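Local coordinates for protein Cow rumen GH26 endo-mannanase (Metagenome, PDB 6UEH) that probably hydrolyses internal beta-1,4-mannosidic bonds of mannans such as galactomannan, using a GH26 TIM-barrel domain that follows a CBM6-family domain, at residues 142-147 / 153-158; 159-164 / 444-449; 412-417 / 422-427; 361-366 / 372-377; 346-349 / 353-356. All blocks are in the same frame, centred on the assembly; numbering follows the deposited sequence.

All five contacts lie in the catalytic barrel region or at the loop that leads into it. Contacts 2 and 3 are buried and apolar, and no hydrogen bond crosses either. Both pack helices against the barrel wall, and L446 of contact 2 bonds through its backbone to I424 of contact 3. Contact 4 is buried too, but a glutamine amide there meets a backbone N-H. Its loop bonds to K422 of contact 3 through D377. Contacts 1 and 5 lie further from the centre and are more polar; contact 5 is still buried, contact 1 only partly. Contact 1 shares helix 152-164 with contact 2. Contact 5 joins contact 1 through H355 and D147.

Contact 1: residues 142-147 / 153-158; sequences DTKLSD and EAQKLQ
Q155 of helix 152-164 clasps the backbone of T143 and L145 with both ends of its side-chain amide. The helix belongs to the GH26 TIM-barrel domain, and 142-147 is the irregular loop laid against it. The polar contacts are two nearly straight hydrogen bonds. Q155 NE2 donates to T143 O at 2.9 Å, with that oxygen in the amide plane. Q155 OE1 accepts from L145 N at 3.0 Å, on a lone pair. The Q155 chain leaves with CG anti to its backbone N and bends at chi2 (57°), which turns the amide to the loop. With an alanine here, T143 O and L145 N would probably both lose this side-chain partner, and the loop would be tied less firmly to the helix. T143 OG1 adds a hydrogen bond to D159, one turn on. The apolar contacts belong to L145. L145 CD1 meets A154 CB at 3.8 Å. L145 CD2 lies 3.7 Å from Q158 CG, on the flank of that bent side chain. Water completes the contact. Q158 NE2 bonds to D381 O and also donates to water 1 at 3.0 Å, and this water donates to K144 O.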
# COMPACT_ATOMS: atom_id res chain seq x y z
N ASP A 142 -6.76 16.96 -0.44
CA ASP A 142 -6.26 17.91 -1.42
C ASP A 142 -5.34 17.21 -2.42
O ASP A 142 -4.36 16.58 -2.04
CB ASP A 142 -5.51 19.06 -0.73
CG ASP A 142 -4.92 20.05 -1.73
OD1 ASP A 142 -5.51 20.23 -2.81
OD2 ASP A 142 -3.87 20.64 -1.42
N THR A 143 -5.68 17.33 -3.70
CA THR A 143 -4.94 16.63 -4.74
C THR A 143 -4.06 17.56 -5.57
O THR A 143 -3.76 17.27 -6.73
CB THR A 143 -5.89 15.87 -5.68
OG1 THR A 143 -7.01 16.70 -6.01
CG2 THR A 143 -6.40 14.59 -5.02
N LYS A 144 -3.64 18.67 -4.98
CA LYS A 144 -2.65 19.53 -5.63
C LYS A 144 -1.32 18.79 -5.69
O LYS A 144 -0.85 18.28 -4.67
CB LYS A 144 -2.50 20.86 -4.89
CG LYS A 144 -1.68 21.90 -5.65
CD LYS A 144 -1.47 23.16 -4.82
CE LYS A 144 -0.90 24.30 -5.67
NZ LYS A 144 0.43 23.97 -6.27
N LEU A 145 -0.73 18.72 -6.87
CA LEU A 145 0.51 17.98 -7.05
C LEU A 145 1.67 18.67 -6.34
O LEU A 145 1.66 19.88 -6.14
CB LEU A 145 0.81 17.80 -8.54
CG LEU A 145 -0.09 16.78 -9.23
CD1 LEU A 145 0.11 16.80 -10.74
CD2 LEU A 145 0.16 15.39 -8.67
N SER A 146 2.67 17.88 -5.96
CA SER A 146 3.82 18.41 -5.21
C SER A 146 4.70 19.31 -6.07
O SER A 146 5.34 20.22 -5.56
CB SER A 146 4.65 17.26 -4.64
OG SER A 146 5.11 16.40 -5.67
N ASP A 147 4.73 19.03 -7.38
CA ASP A 147 5.46 19.87 -8.32
C ASP A 147 4.65 21.12 -8.64
O ASP A 147 3.58 21.02 -9.24
CB ASP A 147 5.78 19.09 -9.60
CG ASP A 147 6.77 19.82 -10.52
OD1 ASP A 147 6.92 21.05 -10.41
OD2 ASP A 147 7.39 19.14 -11.36
N GLU A 153 -2.18 18.54 -17.81
CA GLU A 153 -2.63 17.17 -17.98
C GLU A 153 -2.40 16.34 -16.72
O GLU A 153 -3.25 15.55 -16.33
CB GLU A 153 -1.93 16.51 -19.17
CG GLU A 153 -2.31 17.08 -20.53
CD GLU A 153 -1.59 18.38 -20.84
OE1 GLU A 153 -0.58 18.68 -20.17
OE2 GLU A 153 -2.02 19.10 -21.76
N ALA A 154 -1.25 16.54 -16.08
CA ALA A 154 -0.92 15.83 -14.85
C ALA A 154 -1.86 16.20 -13.71
O ALA A 154 -2.36 15.34 -13.00
CB ALA A 154 0.53 16.10 -14.46
N GLN A 155 -2.09 17.50 -13.54
CA GLN A 155 -2.94 17.99 -12.47
C GLN A 155 -4.40 17.57 -12.68
O GLN A 155 -5.10 17.22 -11.73
CB GLN A 155 -2.84 19.51 -12.35
CG GLN A 155 -3.60 20.08 -11.16
CD GLN A 155 -3.16 19.49 -9.84
OE1 GLN A 155 -2.09 19.82 -9.33
NE2 GLN A 155 -3.98 18.60 -9.29
N LYS A 156 -4.84 17.60 -13.94
CA LYS A 156 -6.20 17.17 -14.26
C LYS A 156 -6.39 15.68 -14.01
O LYS A 156 -7.45 15.25 -13.54
CB LYS A 156 -6.54 17.52 -15.71
CG LYS A 156 -6.89 18.99 -15.91
CD LYS A 156 -6.73 19.43 -17.36
CE LYS A 156 -7.74 18.75 -18.27
NZ LYS A 156 -7.60 19.24 -19.68
N LEU A 157 -5.37 14.88 -14.31
CA LEU A 157 -5.41 13.45 -14.02
C LEU A 157 -5.50 13.20 -12.52
O LEU A 157 -6.33 12.43 -12.06
CB LEU A 157 -4.20 12.73 -14.61
CG LEU A 157 -4.01 11.26 -14.23
CD1 LEU A 157 -5.27 10.44 -14.51
CD2 LEU A 157 -2.81 10.66 -14.96
N GLN A 158 -4.64 13.87 -11.76
CA GLN A 158 -4.62 13.72 -10.31
C GLN A 158 -5.96 14.13 -9.69
O GLN A 158 -6.44 13.50 -8.75
CB GLN A 158 -3.49 14.53 -9.69
CG GLN A 158 -3.33 14.36 -8.17
CD GLN A 158 -2.63 13.06 -7.78
OE1 GLN A 158 -2.71 12.06 -8.49
NE2 GLN A 158 -1.92 13.09 -6.65
O HOH W 1 -1.53 15.33 -4.71

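Contact 2: residues 159-164 / 444-449; sequences DYLGSV and AWLYFC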
# COMPACT_ATOMS: atom_id res chain seq x y z
N ASP A 159 -6.56 15.18 -10.23
CA ASP A 159 -7.85 15.65 -9.73
C ASP A 159 -8.96 14.66 -10.06
O ASP A 159 -9.86 14.45 -9.25
CB ASP A 159 -8.18 17.03 -10.30
CG ASP A 159 -7.47 18.14 -9.56
OD1 ASP A 159 -7.19 17.96 -8.36
OD2 ASP A 159 -7.19 19.18 -10.18
N TYR A 160 -8.90 14.04 -11.24
CA TYR A 160 -9.86 13.00 -11.58
C TYR A 160 -9.76 11.84 -10.60
O TYR A 160 -10.77 11.31 -10.14
CB TYR A 160 -9.65 12.48 -13.01
CG TYR A 160 -10.41 11.19 -13.24
CD1 TYR A 160 -11.78 11.20 -13.46
CD2 TYR A 160 -9.77 9.96 -13.19
CE1 TYR A 160 -12.49 10.03 -13.66
CE2 TYR A 160 -10.47 8.78 -13.38
CZ TYR A 160 -11.83 8.82 -13.62
OH TYR A 160 -12.53 7.65 -13.81
N LEU A 161 -8.52 11.43 -10.31
CA LEU A 161 -8.28 10.35 -9.36
C LEU A 161 -8.86 10.70 -7.99
O LEU A 161 -9.49 9.87 -7.34
CB LEU A 161 -6.78 10.06 -9.24
CG LEU A 161 -6.08 9.63 -10.52
CD1 LEU A 161 -4.57 9.48 -10.31
CD2 LEU A 161 -6.68 8.34 -11.05
N GLY A 162 -8.65 11.94 -7.57
CA GLY A 162 -9.18 12.41 -6.30
C GLY A 162 -10.70 12.41 -6.29
O GLY A 162 -11.32 12.29 -5.24
N SER A 163 -11.30 12.53 -7.47
CA SER A 163 -12.75 12.64 -7.58
C SER A 163 -13.44 11.29 -7.39
O SER A 163 -14.63 11.24 -7.09
CB SER A 163 -13.15 13.25 -8.93
OG SER A 163 -13.04 12.30 -9.98
N VAL A 164 -12.70 10.21 -7.57
CA VAL A 164 -13.27 8.88 -7.42
C VAL A 164 -12.73 8.16 -6.18
O VAL A 164 -13.21 7.09 -5.81
CB VAL A 164 -13.03 8.00 -8.66
CG1 VAL A 164 -13.65 8.65 -9.89
CG2 VAL A 164 -11.54 7.78 -8.87
N ALA A 444 -10.42 1.56 0.72
CA ALA A 444 -10.57 2.50 -0.39
C ALA A 444 -9.34 2.62 -1.28
O ALA A 444 -9.02 3.72 -1.74
CB ALA A 444 -10.96 3.87 0.15
N TRP A 445 -8.65 1.51 -1.53
CA TRP A 445 -7.54 1.48 -2.48
C TRP A 445 -7.94 2.18 -3.77
O TRP A 445 -8.99 1.86 -4.34
CB TRP A 445 -7.11 0.04 -2.80
CG TRP A 445 -6.75 -0.81 -1.62
CD1 TRP A 445 -7.53 -1.75 -1.02
CD2 TRP A 445 -5.50 -0.82 -0.91
NE1 TRP A 445 -6.85 -2.34 0.02
CE2 TRP A 445 -5.60 -1.78 0.11
CE3 TRP A 445 -4.31 -0.09 -1.04
CZ2 TRP A 445 -4.55 -2.04 1.00
CZ3 TRP A 445 -3.27 -0.35 -0.16
CH2 TRP A 445 -3.40 -1.32 0.84
N LEU A 446 -7.13 3.13 -4.22
CA LEU A 446 -7.45 3.93 -5.41
C LEU A 446 -7.56 3.08 -6.67
O LEU A 446 -8.47 3.27 -7.48
CB LEU A 446 -6.40 5.02 -5.62
CG LEU A 446 -6.53 5.82 -6.92
CD1 LEU A 446 -7.88 6.53 -7.00
CD2 LEU A 446 -5.38 6.82 -7.05
N TYR A 447 -6.61 2.17 -6.86
CA TYR A 447 -6.66 1.25 -7.99
C TYR A 447 -5.99 -0.08 -7.66
O TYR A 447 -5.34 -0.22 -6.63
CB TYR A 447 -6.03 1.89 -9.24
CG TYR A 447 -4.52 2.06 -9.25
CD1 TYR A 447 -3.69 1.04 -9.72
CD2 TYR A 447 -3.92 3.25 -8.86
CE1 TYR A 447 -2.31 1.19 -9.76
CE2 TYR A 447 -2.54 3.41 -8.90
CZ TYR A 447 -1.74 2.38 -9.35
OH TYR A 447 -0.37 2.54 -9.39
N PHE A 448 -6.19 -1.07 -8.53
CA PHE A 448 -5.48 -2.34 -8.42
C PHE A 448 -4.73 -2.63 -9.71
O PHE A 448 -5.03 -2.04 -10.75
CB PHE A 448 -6.43 -3.50 -8.07
CG PHE A 448 -7.51 -3.75 -9.10
CD1 PHE A 448 -7.23 -4.42 -10.29
CD2 PHE A 448 -8.82 -3.37 -8.86
CE1 PHE A 448 -8.23 -4.66 -11.22
CE2 PHE A 448 -9.82 -3.61 -9.78
CZ PHE A 448 -9.53 -4.26 -10.96
N CYS A 449 -3.76 -3.53 -9.65
CA CYS A 449 -2.93 -3.82 -10.80
C CYS A 449 -2.17 -5.13 -10.64
O CYS A 449 -1.09 -5.15 -10.04
CB CYS A 449 -1.95 -2.67 -11.05
SG CYS A 449 -0.98 -2.82 -12.57
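L446 pushes its forked tip against the inner side of helix 152-164, where L161 and V164 receive it. The backbones stay well apart, with the CA atoms of L161 and L446 7.6 Å from each other. The side chain spans that distance. At its base, L446 CB lies beside I424 O, the same carbonyl that accepts the backbone N-H of L446. CG is then set anti to the backbone N (chi1 173°), which directs the fork to the helix. The two methyls take different partners. L446 CD1 comes up to the helix backbone and lies 3.7 Å from L161 O, as a packing contact. The same L446 CD1 touches V164 CG2 at 4.3 Å. L446 CD2 turns to the other flank and meets L161 CB at 4.2 Å. It also packs near M423 SD, so the sulfur side chain shares this apolar patch. No hydrogen bond joins the two segments, and the contact is small. L161 goes on to touch I170, and V164 touches I477. The next residue, Y447, bonds through its OH to E360. L446 bonds through its backbone to both I170 and I424, and so 444-449 bridges strands 169-174 and 423-429. This is consistent with the place of the eighth strand that closes a TIM barrel, with helix 152-164 packed on the outside of the closure.

Contact 3: residues 412-417 / 422-427; sequences YTLLNF and KMISLA
In the beta-alpha-beta unit of strand 382-387, helix 408-417 and strand 423-429, I424 of the second strand presses on L414 and L415 of the helix. Nearly all of the touching is done by one methyl. I424 CG1 stands anti to its carbonyl carbon, and the chain runs on extended to CD1 (chi2 -175°). This sends CD1 straight to the helix backbone. I424 CD1 ends against the peptide between the two leucines, 3.4 Å from L414 C and 3.2 Å from L415 N. The fit here is tight. The two CB atoms flank the methyl: L414 CB lies 3.6 Å from I424 CD1, and L415 CB lies 3.8 Å from it. Nearer the strand, the second branch, I424 CG2, meets L414 CD1 at 4.0 Å. No hydrogen bond crosses between helix and strand; a methyl packs on a peptide and on two leucine side chains. All three residues are buried. Around it, L414 reaches Y385 on strand 382-387 and L363 beyond the end of strand 357-362. W445 packs on I424. Strand 423-429 bonds through its backbone to I383 and Y385 of strand 382-387, and to Y447 of loop 444-449, while M423 touches helix 152-164.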
# COMPACT_ATOMS: atom_id res chain seq x y z
N TYR A 412 -5.38 1.34 6.09
CA TYR A 412 -5.52 2.41 7.07
C TYR A 412 -4.23 2.69 7.84
O TYR A 412 -4.04 3.80 8.35
CB TYR A 412 -6.67 2.10 8.03
CG TYR A 412 -8.01 2.37 7.38
CD1 TYR A 412 -8.46 3.67 7.22
CD2 TYR A 412 -8.79 1.33 6.89
CE1 TYR A 412 -9.67 3.93 6.61
CE2 TYR A 412 -10.00 1.59 6.27
CZ TYR A 412 -10.44 2.89 6.14
OH TYR A 412 -11.64 3.16 5.53
N THR A 413 -3.34 1.71 7.90
CA THR A 413 -2.00 1.94 8.45
C THR A 413 -1.25 2.92 7.55
O THR A 413 -0.65 3.89 8.03
CB THR A 413 -1.20 0.63 8.59
OG1 THR A 413 -1.84 -0.21 9.55
CG2 THR A 413 0.23 0.92 9.04
N LEU A 414 -1.29 2.67 6.25
CA LEU A 414 -0.66 3.55 5.27
C LEU A 414 -1.33 4.93 5.26
O LEU A 414 -0.67 5.94 5.10
CB LEU A 414 -0.71 2.93 3.87
CG LEU A 414 0.13 1.67 3.68
CD1 LEU A 414 -0.07 1.08 2.29
CD2 LEU A 414 1.60 1.98 3.91
N LEU A 415 -2.65 4.95 5.43
CA LEU A 415 -3.40 6.20 5.43
C LEU A 415 -2.96 7.09 6.58
O LEU A 415 -2.73 8.29 6.41
CB LEU A 415 -4.91 5.94 5.50
CG LEU A 415 -5.85 7.15 5.45
CD1 LEU A 415 -7.10 6.81 4.67
CD2 LEU A 415 -6.21 7.62 6.86
N ASN A 416 -2.85 6.50 7.76
CA ASN A 416 -2.43 7.26 8.92
C ASN A 416 -0.96 7.65 8.86
O ASN A 416 -0.57 8.67 9.43
CB ASN A 416 -2.74 6.47 10.20
CG ASN A 416 -4.22 6.44 10.51
OD1 ASN A 416 -4.79 7.42 10.97
ND2 ASN A 416 -4.86 5.30 10.24
N PHE A 417 -0.16 6.86 8.14
CA PHE A 417 1.24 7.22 7.89
C PHE A 417 1.34 8.60 7.26
O PHE A 417 2.12 9.45 7.71
CB PHE A 417 1.92 6.19 6.98
CG PHE A 417 2.55 5.03 7.71
CD1 PHE A 417 2.67 5.04 9.09
CD2 PHE A 417 3.04 3.95 7.01
CE1 PHE A 417 3.25 3.97 9.75
CE2 PHE A 417 3.63 2.88 7.66
CZ PHE A 417 3.73 2.90 9.04
N LYS A 422 -2.23 11.82 1.17
CA LYS A 422 -1.95 11.20 -0.13
C LYS A 422 -2.92 10.06 -0.39
O LYS A 422 -3.31 9.34 0.54
CB LYS A 422 -0.50 10.69 -0.18
CG LYS A 422 0.56 11.70 0.25
CD LYS A 422 0.64 12.88 -0.70
CE LYS A 422 1.65 13.90 -0.20
NZ LYS A 422 1.80 15.07 -1.12
N MET A 423 -3.31 9.89 -1.64
CA MET A 423 -4.14 8.75 -2.03
C MET A 423 -3.32 7.47 -1.97
O MET A 423 -2.10 7.48 -2.18
CB MET A 423 -4.72 8.95 -3.43
CG MET A 423 -5.75 10.05 -3.52
SD MET A 423 -6.39 10.26 -5.19
CE MET A 423 -4.92 10.83 -6.04
N ILE A 424 -3.99 6.36 -1.68
CA ILE A 424 -3.32 5.07 -1.53
C ILE A 424 -3.88 4.04 -2.50
O ILE A 424 -5.10 3.95 -2.67
CB ILE A 424 -3.45 4.55 -0.11
CG1 ILE A 424 -3.00 5.63 0.87
CG2 ILE A 424 -2.64 3.27 0.09
CD1 ILE A 424 -3.00 5.16 2.25
N SER A 425 -3.00 3.27 -3.12
CA SER A 425 -3.42 2.30 -4.12
C SER A 425 -2.73 0.94 -3.98
O SER A 425 -1.75 0.80 -3.24
CB SER A 425 -3.15 2.85 -5.52
OG SER A 425 -1.75 2.96 -5.74
N LEU A 426 -3.25 -0.05 -4.68
CA LEU A 426 -2.57 -1.32 -4.86
C LEU A 426 -1.78 -1.26 -6.16
O LEU A 426 -2.28 -1.63 -7.22
CB LEU A 426 -3.56 -2.49 -4.87
CG LEU A 426 -4.27 -2.80 -3.55
CD1 LEU A 426 -5.34 -3.85 -3.75
CD2 LEU A 426 -3.26 -3.24 -2.50
N ALA A 427 -0.55 -0.76 -6.07
CA ALA A 427 0.29 -0.53 -7.25
C ALA A 427 0.64 -1.84 -7.95
O ALA A 427 0.81 -1.87 -9.17
CB ALA A 427 1.55 0.22 -6.86

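Contact 4: residues 361-366 / 372-377; sequences QNLYAW and QWYAGD
L363 and W373 bring the two segments closest, with CA atoms 6.8 Å apart. Strand 357-362 ends at N362, and the chain runs on as loop. Residues 372-373 end a 3-10 segment, and the chain is extended at Y374. G376 has a positive phi of 106°, where a side chain would collide with A375 O. Water 2 links the backbones, bonded to N362 O and W373 O.

The Q361 side chain is stretched out, with CG anti to the backbone N (chi1 -177°) and the next bond extended as well. This carries the amide to the loop. Q361 OE1 takes the A375 N-H at 2.9 Å on a lone pair. Q361 NE2 bonds instead to Y337 OH and lies 3.7 Å from A375 CB. With a leucine in its place, A375 N is likely to lose its acceptor and Y337 OH its amide partner. L363 CD2 packs on Y374 CB at 3.9 Å and beside Y374 N. The Y374 ring has G376 N over its centre, and Y374 OH donates to D377 OD1 at 2.6 Å on the anti lone pair. W373 NE1 bonds to N319 O.

In this TIM barrel the loop packs on the outer face, between neighbouring strands 357-362 and 382-387, where a regular barrel would have a helix.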
# COMPACT_ATOMS: atom_id res chain seq x y z
N GLN A 361 5.10 6.65 -4.60
CA GLN A 361 6.12 5.96 -3.83
C GLN A 361 5.51 4.79 -3.07
O GLN A 361 4.48 4.93 -2.41
CB GLN A 361 6.82 6.91 -2.86
CG GLN A 361 7.95 6.27 -2.07
CD GLN A 361 8.70 7.27 -1.22
OE1 GLN A 361 8.12 7.96 -0.37
NE2 GLN A 361 10.01 7.37 -1.44
N ASN A 362 6.15 3.62 -3.17
CA ASN A 362 5.73 2.47 -2.40
C ASN A 362 6.04 2.65 -0.92
O ASN A 362 7.05 3.23 -0.55
CB ASN A 362 6.40 1.19 -2.92
CG ASN A 362 5.62 0.52 -4.04
OD1 ASN A 362 6.11 0.38 -5.15
ND2 ASN A 362 4.39 0.11 -3.75
N LEU A 363 5.14 2.16 -0.08
CA LEU A 363 5.42 2.02 1.34
C LEU A 363 4.93 0.65 1.77
O LEU A 363 4.05 0.07 1.14
CB LEU A 363 4.74 3.12 2.16
CG LEU A 363 5.30 4.54 2.07
CD1 LEU A 363 4.42 5.51 2.84
CD2 LEU A 363 6.72 4.59 2.60
N TYR A 364 5.53 0.12 2.83
CA TYR A 364 5.01 -1.10 3.44
C TYR A 364 4.44 -0.77 4.82
O TYR A 364 4.54 0.37 5.28
CB TYR A 364 6.10 -2.17 3.53
CG TYR A 364 6.41 -2.79 2.19
CD1 TYR A 364 5.67 -3.88 1.73
CD2 TYR A 364 7.41 -2.28 1.37
CE1 TYR A 364 5.94 -4.45 0.50
CE2 TYR A 364 7.69 -2.85 0.14
CZ TYR A 364 6.95 -3.93 -0.29
OH TYR A 364 7.21 -4.50 -1.52
N ALA A 365 3.83 -1.75 5.46
CA ALA A 365 3.20 -1.52 6.75
C ALA A 365 3.63 -2.55 7.78
O ALA A 365 2.86 -2.92 8.67
CB ALA A 365 1.68 -1.54 6.60
N TRP A 366 4.88 -3.02 7.67
CA TRP A 366 5.40 -4.04 8.57
C TRP A 366 5.43 -3.55 10.02
O TRP A 366 5.08 -4.29 10.94
CB TRP A 366 6.81 -4.47 8.15
CG TRP A 366 6.95 -4.86 6.71
CD1 TRP A 366 7.83 -4.34 5.81
CD2 TRP A 366 6.19 -5.85 6.01
NE1 TRP A 366 7.67 -4.95 4.59
CE2 TRP A 366 6.67 -5.88 4.68
CE3 TRP A 366 5.16 -6.72 6.37
CZ2 TRP A 366 6.15 -6.74 3.72
CZ3 TRP A 366 4.64 -7.58 5.41
CH2 TRP A 366 5.14 -7.58 4.10
N GLN A 372 9.79 5.42 7.67
CA GLN A 372 11.10 6.04 7.46
C GLN A 372 11.52 5.97 5.99
O GLN A 372 12.48 6.61 5.58
CB GLN A 372 12.15 5.38 8.34
CG GLN A 372 11.90 5.55 9.83
CD GLN A 372 13.07 5.09 10.67
OE1 GLN A 372 14.21 5.08 10.22
NE2 GLN A 372 12.79 4.71 11.92
N TRP A 373 10.79 5.19 5.20
CA TRP A 373 11.05 5.07 3.77
C TRP A 373 10.20 6.05 2.96
O TRP A 373 10.22 6.02 1.73
CB TRP A 373 10.80 3.64 3.29
CG TRP A 373 11.70 2.63 3.93
CD1 TRP A 373 11.53 2.04 5.15
CD2 TRP A 373 12.90 2.08 3.39
NE1 TRP A 373 12.55 1.16 5.40
CE2 TRP A 373 13.41 1.16 4.33
CE3 TRP A 373 13.60 2.27 2.19
CZ2 TRP A 373 14.58 0.44 4.12
CZ3 TRP A 373 14.77 1.56 1.98
CH2 TRP A 373 15.25 0.65 2.94
N TYR A 374 9.46 6.90 3.65
CA TYR A 374 8.62 7.91 3.01
C TYR A 374 9.42 9.20 2.79
O TYR A 374 10.03 9.72 3.71
CB TYR A 374 7.37 8.19 3.85
CG TYR A 374 6.44 9.23 3.29
CD1 TYR A 374 5.96 9.15 1.98
CD2 TYR A 374 6.00 10.30 4.07
CE1 TYR A 374 5.09 10.10 1.47
CE2 TYR A 374 5.14 11.25 3.57
CZ TYR A 374 4.69 11.15 2.27
OH TYR A 374 3.82 12.10 1.77
N ALA A 375 9.40 9.70 1.56
CA ALA A 375 10.23 10.85 1.19
C ALA A 375 9.62 12.19 1.59
O ALA A 375 10.27 13.23 1.46
CB ALA A 375 10.50 10.83 -0.30
N GLY A 376 8.38 12.17 2.07
CA GLY A 376 7.74 13.39 2.54
C GLY A 376 6.69 13.95 1.60
O GLY A 376 6.71 13.67 0.40
N ASP A 377 5.78 14.75 2.14
CA ASP A 377 4.64 15.28 1.39
C ASP A 377 5.05 16.11 0.18
O ASP A 377 4.31 16.19 -0.80
CB ASP A 377 3.75 16.13 2.30
CG ASP A 377 3.04 15.31 3.35
OD1 ASP A 377 2.96 14.07 3.20
OD2 ASP A 377 2.56 15.91 4.34
O HOH W 2 9.51 3.86 0.06

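Contact 5: residues 346-349 / 353-356; sequences DKLT and DLHN
L348 O accepts the L354 N-H at 2.8 Å, the one hydrogen bond between the two segments. It spans the end of helix 334-351, which widens into a pi-type turn at 347-349. D353 leaves the helix with a positive phi (54°), and this turns the chain back under the last turn. Two residues of the loop approach T349 O. D353 CA makes a CA-H...O contact with T349 O at 3.3 Å, and H355 CE1 comes to 3.1 Å from the same oxygen. In return T349 CA points its hydrogen at L354 O, 3.4 Å away. The leucines close the apolar side, with L348 CD2 against L354 CD1 at 4.0 Å, and L354 packs further on L296 of helix 280-301.

The H355 ring is held at both nitrogens. H355 NE2 donates to D353 OD1 at 2.6 Å, which lies in the ring plane but is met from above the carboxylate plane. ND1 bonds to D147 OD2 in the loop of residues 142-147. These two bonds should fix the rotation of the ring. With a carboxylate at each nitrogen, the imidazole may well carry a positive charge, and the C-H at CE1 would then be a more polar neighbour for T349 O.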
# COMPACT_ATOMS: atom_id res chain seq x y z
N ASP A 346 14.49 15.84 -7.85
CA ASP A 346 15.10 17.13 -8.16
C ASP A 346 15.72 17.13 -9.56
O ASP A 346 15.60 18.11 -10.29
CB ASP A 346 16.16 17.49 -7.12
CG ASP A 346 15.56 17.80 -5.76
OD1 ASP A 346 14.33 17.98 -5.68
OD2 ASP A 346 16.33 17.88 -4.78
N LYS A 347 16.37 16.03 -9.92
CA LYS A 347 17.00 15.92 -11.24
C LYS A 347 15.98 16.00 -12.37
O LYS A 347 16.18 16.74 -13.33
CB LYS A 347 17.80 14.62 -11.35
CG LYS A 347 19.25 14.73 -10.92
CD LYS A 347 20.03 15.65 -11.86
CE LYS A 347 21.51 15.68 -11.51
NZ LYS A 347 21.78 16.26 -10.16
N LEU A 348 14.90 15.24 -12.26
CA LEU A 348 13.89 15.19 -13.31
C LEU A 348 13.11 16.50 -13.44
O LEU A 348 12.84 16.96 -14.55
CB LEU A 348 12.92 14.03 -13.09
CG LEU A 348 13.46 12.61 -13.27
CD1 LEU A 348 12.31 11.60 -13.31
CD2 LEU A 348 14.31 12.50 -14.53
N THR A 349 12.74 17.09 -12.30
CA THR A 349 11.90 18.29 -12.32
C THR A 349 12.69 19.56 -12.60
O THR A 349 12.20 20.45 -13.30
CB THR A 349 11.13 18.47 -10.99
OG1 THR A 349 12.05 18.62 -9.90
CG2 THR A 349 10.21 17.28 -10.73
N ASP A 353 13.50 19.49 -16.43
CA ASP A 353 12.28 20.27 -16.59
C ASP A 353 11.06 19.40 -16.90
O ASP A 353 10.20 19.77 -17.70
CB ASP A 353 12.47 21.32 -17.69
CG ASP A 353 11.52 22.51 -17.55
OD1 ASP A 353 11.09 22.79 -16.41
OD2 ASP A 353 11.22 23.16 -18.57
N LEU A 354 10.98 18.25 -16.25
CA LEU A 354 9.85 17.34 -16.41
C LEU A 354 8.81 17.58 -15.32
O LEU A 354 9.12 17.54 -14.13
CB LEU A 354 10.33 15.89 -16.39
CG LEU A 354 11.18 15.47 -17.60
CD1 LEU A 354 11.92 14.17 -17.32
CD2 LEU A 354 10.29 15.33 -18.82
N HIS A 355 7.57 17.82 -15.72
CA HIS A 355 6.52 18.17 -14.77
C HIS A 355 5.21 17.44 -15.05
O HIS A 355 4.17 17.78 -14.48
CB HIS A 355 6.29 19.69 -14.78
CG HIS A 355 7.54 20.49 -14.61
ND1 HIS A 355 8.20 20.59 -13.41
CD2 HIS A 355 8.26 21.22 -15.50
CE1 HIS A 355 9.27 21.35 -13.56
NE2 HIS A 355 9.33 21.74 -14.82
N ASN A 356 5.28 16.43 -15.91
CA ASN A 356 4.10 15.68 -16.31
C ASN A 356 3.92 14.41 -15.48
O ASN A 356 3.16 13.52 -15.86
CB ASN A 356 4.19 15.31 -17.79
CG ASN A 356 5.41 14.47 -18.11
OD1 ASN A 356 6.47 14.64 -17.50
ND2 ASN A 356 5.28 13.55 -19.06